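Local atomic coordinates of metallo-beta-lactamase (Chryseobacterium indologenes, PDB entry 3L6N), a protein that hydrolyses the beta-lactam ring of penicillins, cephalosporins and carbapenems as a zinc-dependent class B enzyme, conferring antibiotic resistance. Residues V43-P48 with A71-H76. Sequence-based numbering, arbitrary orientation.
Sequences VLFDVP and AVFATH. With ZN (zinc ion), chain B.
D46 OD2 is held by two residues: T75 OG1 donates to its syn lone pair at 2.6 Å, and R81 adds a salt bridge through NE. The other carboxylate oxygen, D46 OD1, accepts T75 N at 2.8 Å, also on the syn side but 15° out of the carboxylate plane. Two donors from one residue thus fix the rotation of the buried carboxylate; chi1 of 66° sets T75 OG1 between its own backbone N and carbonyl carbon, on the same side as the N-H. Leading up to D46, the backbones run as neighbouring near-parallel strands, their short axes 4.6 Å apart, with L44 N bonded to A71 O, F73 N to L44 O in a nearly straight bond and, last of the ladder, D46 N to F73 O. These are the two strands of a right-handed beta-alpha-beta unit, linked through helix 54-65, in the alpha-beta/beta-alpha fold of metallo-beta-lactamases. On the face of V43, F45 and F73, the phenyl planes are inclined by 30° and offset with little overlap, centroids 5.5 Å apart; F45 CD2 reaches F73 CB at 3.7 Å, while V43 CG1 meets F73 CD1 at 3.6 Å. On the face of L44 and V72, V47 from the loop beyond the strand sets CG1 against V72 CG1, crossing it at about a right angle, and F88 of helix 86-90 touches all three residues. Directly after T75, H76 NE2 binds zinc at 2.1 Å, alongside H78, H139 and a water.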
ATOM      1  N   VAL A  43      -1.394 -12.396  -1.535  1.00  4.42           N
ATOM      2  CA  VAL A  43      -0.899 -11.458  -0.523  1.00  4.36           C
ATOM      3  C   VAL A  43      -1.472 -10.075  -0.840  1.00  3.99           C
ATOM      4  O   VAL A  43      -1.285  -9.588  -1.952  1.00  4.54           O
ATOM      5  CB  VAL A  43       0.640 -11.382  -0.559  1.00  4.15           C
ATOM      6  CG1 VAL A  43       1.144 -10.414   0.493  1.00  5.54           C
ATOM      7  CG2 VAL A  43       1.244 -12.785  -0.320  1.00  6.10           C
ATOM      8  N   LEU A  44      -2.172  -9.462   0.121  1.00  4.25           N
ATOM      9  CA  LEU A  44      -2.638  -8.070  -0.037  1.00  4.05           C
ATOM     10  C   LEU A  44      -1.596  -7.113   0.483  1.00  4.38           C
ATOM     11  O   LEU A  44      -0.989  -7.358   1.530  1.00  5.23           O
ATOM     12  CB  LEU A  44      -3.922  -7.800   0.756  1.00  4.03           C
ATOM     13  CG  LEU A  44      -5.153  -8.626   0.437  1.00  4.49           C
ATOM     14  CD1 LEU A  44      -6.316  -8.058   1.240  1.00  5.76           C
ATOM     15  CD2 LEU A  44      -5.481  -8.589  -1.057  1.00  4.80           C
ATOM     16  N   PHE A  45      -1.403  -6.024  -0.263  1.00  3.18           N
ATOM     17  CA  PHE A  45      -0.625  -4.881   0.188  1.00  3.13           C
ATOM     18  C   PHE A  45      -1.564  -3.709   0.348  1.00  3.39           C
ATOM     19  O   PHE A  45      -1.937  -3.059  -0.630  1.00  4.19           O
ATOM     20  CB  PHE A  45       0.529  -4.586  -0.779  1.00  3.01           C
ATOM     21  CG  PHE A  45       1.508  -5.712  -0.864  1.00  3.94           C
ATOM     22  CD1 PHE A  45       1.361  -6.704  -1.825  1.00  3.06           C
ATOM     23  CD2 PHE A  45       2.547  -5.810   0.059  1.00  4.36           C
ATOM     24  CE1 PHE A  45       2.244  -7.774  -1.881  1.00  3.41           C
ATOM     25  CE2 PHE A  45       3.440  -6.874   0.005  1.00  4.29           C
ATOM     26  CZ  PHE A  45       3.284  -7.857  -0.979  1.00  3.86           C
ATOM     27  N   ASP A  46      -1.929  -3.482   1.611  1.00  2.59           N
ATOM     28  CA  ASP A  46      -2.991  -2.560   2.020  1.00  3.30           C
ATOM     29  C   ASP A  46      -4.356  -3.092   1.636  1.00  3.42           C
ATOM     30  O   ASP A  46      -4.481  -3.970   0.784  1.00  4.02           O
ATOM     31  CB  ASP A  46      -2.725  -1.137   1.535  1.00  3.24           C
ATOM     32  CG  ASP A  46      -1.417  -0.617   2.064  1.00  5.00           C
ATOM     33  OD1 ASP A  46      -1.201  -0.786   3.279  1.00  5.67           O
ATOM     34  OD2 ASP A  46      -0.616  -0.056   1.283  1.00  5.71           O
ATOM     35  N   VAL A  47      -5.376  -2.565   2.305  1.00  3.59           N
ATOM     36  CA  VAL A  47      -6.727  -3.143   2.257  1.00  3.95           C
ATOM     37  C   VAL A  47      -7.728  -2.129   1.701  1.00  4.16           C
ATOM     38  O   VAL A  47      -7.415  -0.928   1.641  1.00  5.09           O
ATOM     39  CB  VAL A  47      -7.178  -3.613   3.663  1.00  3.69           C
ATOM     40  CG1 VAL A  47      -6.220  -4.665   4.216  1.00  5.32           C
ATOM     41  CG2 VAL A  47      -7.283  -2.436   4.630  1.00  5.68           C
ATOM     42  N   PRO A  48      -8.916  -2.594   1.272  1.00  3.83           N
ATOM     43  CA  PRO A  48      -9.916  -1.615   0.810  1.00  4.06           C
ATOM     44  C   PRO A  48     -10.149  -0.489   1.800  1.00  4.32           C
ATOM     45  O   PRO A  48     -10.141  -0.705   3.019  1.00  4.45           O
ATOM     46  CB  PRO A  48     -11.177  -2.458   0.635  1.00  3.56           C
ATOM     47  CG  PRO A  48     -10.647  -3.798   0.231  1.00  4.83           C
ATOM     48  CD  PRO A  48      -9.397  -3.978   1.080  1.00  3.62           C
ATOM     49  N   ALA A  71      -2.117 -13.543   3.336  1.00  8.56           N
ATOM     50  CA  ALA A  71      -1.313 -12.572   4.080  1.00  7.67           C
ATOM     51  C   ALA A  71      -1.742 -11.159   3.724  1.00  7.11           C
ATOM     52  O   ALA A  71      -2.151 -10.892   2.581  1.00  6.92           O
ATOM     53  CB  ALA A  71       0.163 -12.764   3.794  1.00  7.69           C
ATOM     54  N   VAL A  72      -1.653 -10.260   4.699  1.00  6.27           N
ATOM     55  CA  VAL A  72      -1.962  -8.844   4.468  1.00  6.06           C
ATOM     56  C   VAL A  72      -0.806  -8.038   5.030  1.00  6.34           C
ATOM     57  O   VAL A  72      -0.467  -8.187   6.213  1.00  5.95           O
ATOM     58  CB  VAL A  72      -3.266  -8.440   5.187  1.00  6.24           C
ATOM     59  CG1 VAL A  72      -3.531  -6.931   5.050  1.00  5.55           C
ATOM     60  CG2 VAL A  72      -4.451  -9.248   4.644  1.00  6.79           C
ATOM     61  N   PHE A  73      -0.187  -7.216   4.184  1.00  5.76           N
ATOM     62  CA  PHE A  73       0.883  -6.301   4.604  1.00  5.43           C
ATOM     63  C   PHE A  73       0.372  -4.863   4.600  1.00  5.26           C
ATOM     64  O   PHE A  73      -0.220  -4.431   3.620  1.00  5.24           O
ATOM     65  CB  PHE A  73       2.083  -6.408   3.655  1.00  6.31           C
ATOM     66  CG  PHE A  73       2.929  -7.627   3.873  1.00  6.66           C
ATOM     67  CD1 PHE A  73       2.482  -8.894   3.492  1.00  6.85           C
ATOM     68  CD2 PHE A  73       4.198  -7.500   4.436  1.00  6.99           C
ATOM     69  CE1 PHE A  73       3.271 -10.027   3.683  1.00  7.88           C
ATOM     70  CE2 PHE A  73       5.005  -8.632   4.636  1.00  8.33           C
ATOM     71  CZ  PHE A  73       4.535  -9.899   4.255  1.00  7.31           C
ATOM     72  N   ALA A  74       0.619  -4.135   5.687  1.00  5.05           N
ATOM     73  CA  ALA A  74       0.207  -2.725   5.788  1.00  4.44           C
ATOM     74  C   ALA A  74       1.397  -1.817   5.570  1.00  5.02           C
ATOM     75  O   ALA A  74       2.461  -2.042   6.160  1.00  5.61           O
ATOM     76  CB  ALA A  74      -0.396  -2.452   7.178  1.00  4.52           C
ATOM     77  N   THR A  75       1.224  -0.790   4.735  1.00  4.59           N
ATOM     78  CA  THR A  75       2.320   0.138   4.459  1.00  4.58           C
ATOM     79  C   THR A  75       2.315   1.396   5.337  1.00  4.20           C
ATOM     80  O   THR A  75       3.232   2.218   5.257  1.00  3.68           O
ATOM     81  CB  THR A  75       2.469   0.503   2.962  1.00  4.91           C
ATOM     82  OG1 THR A  75       1.323   1.244   2.531  1.00  5.25           O
ATOM     83  CG2 THR A  75       2.643  -0.748   2.105  1.00  5.70           C
ATOM     84  N   HIS A  76       1.266   1.549   6.142  1.00  3.76           N
ATOM     85  CA  HIS A  76       1.271   2.385   7.361  1.00  3.78           C
ATOM     86  C   HIS A  76      -0.050   2.206   8.112  1.00  3.73           C
ATOM     87  O   HIS A  76      -0.852   1.329   7.742  1.00  3.97           O
ATOM     88  CB  HIS A  76       1.688   3.881   7.145  1.00  3.66           C
ATOM     89  CG  HIS A  76       0.770   4.701   6.285  1.00  3.64           C
ATOM     90  ND1 HIS A  76       0.821   4.680   4.907  1.00  3.97           N
ATOM     91  CD2 HIS A  76      -0.130   5.657   6.613  1.00  5.81           C
ATOM     92  CE1 HIS A  76      -0.062   5.539   4.423  1.00  5.15           C
ATOM     93  NE2 HIS A  76      -0.652   6.144   5.438  1.00  5.01           N
TER
HETATM   94 ZN    ZN B 301      -1.873   7.844   5.284  1.00  9.28          ZN
HETATM   95  O   HOH W   1      -3.239   7.472   4.001  1.00 10.54           O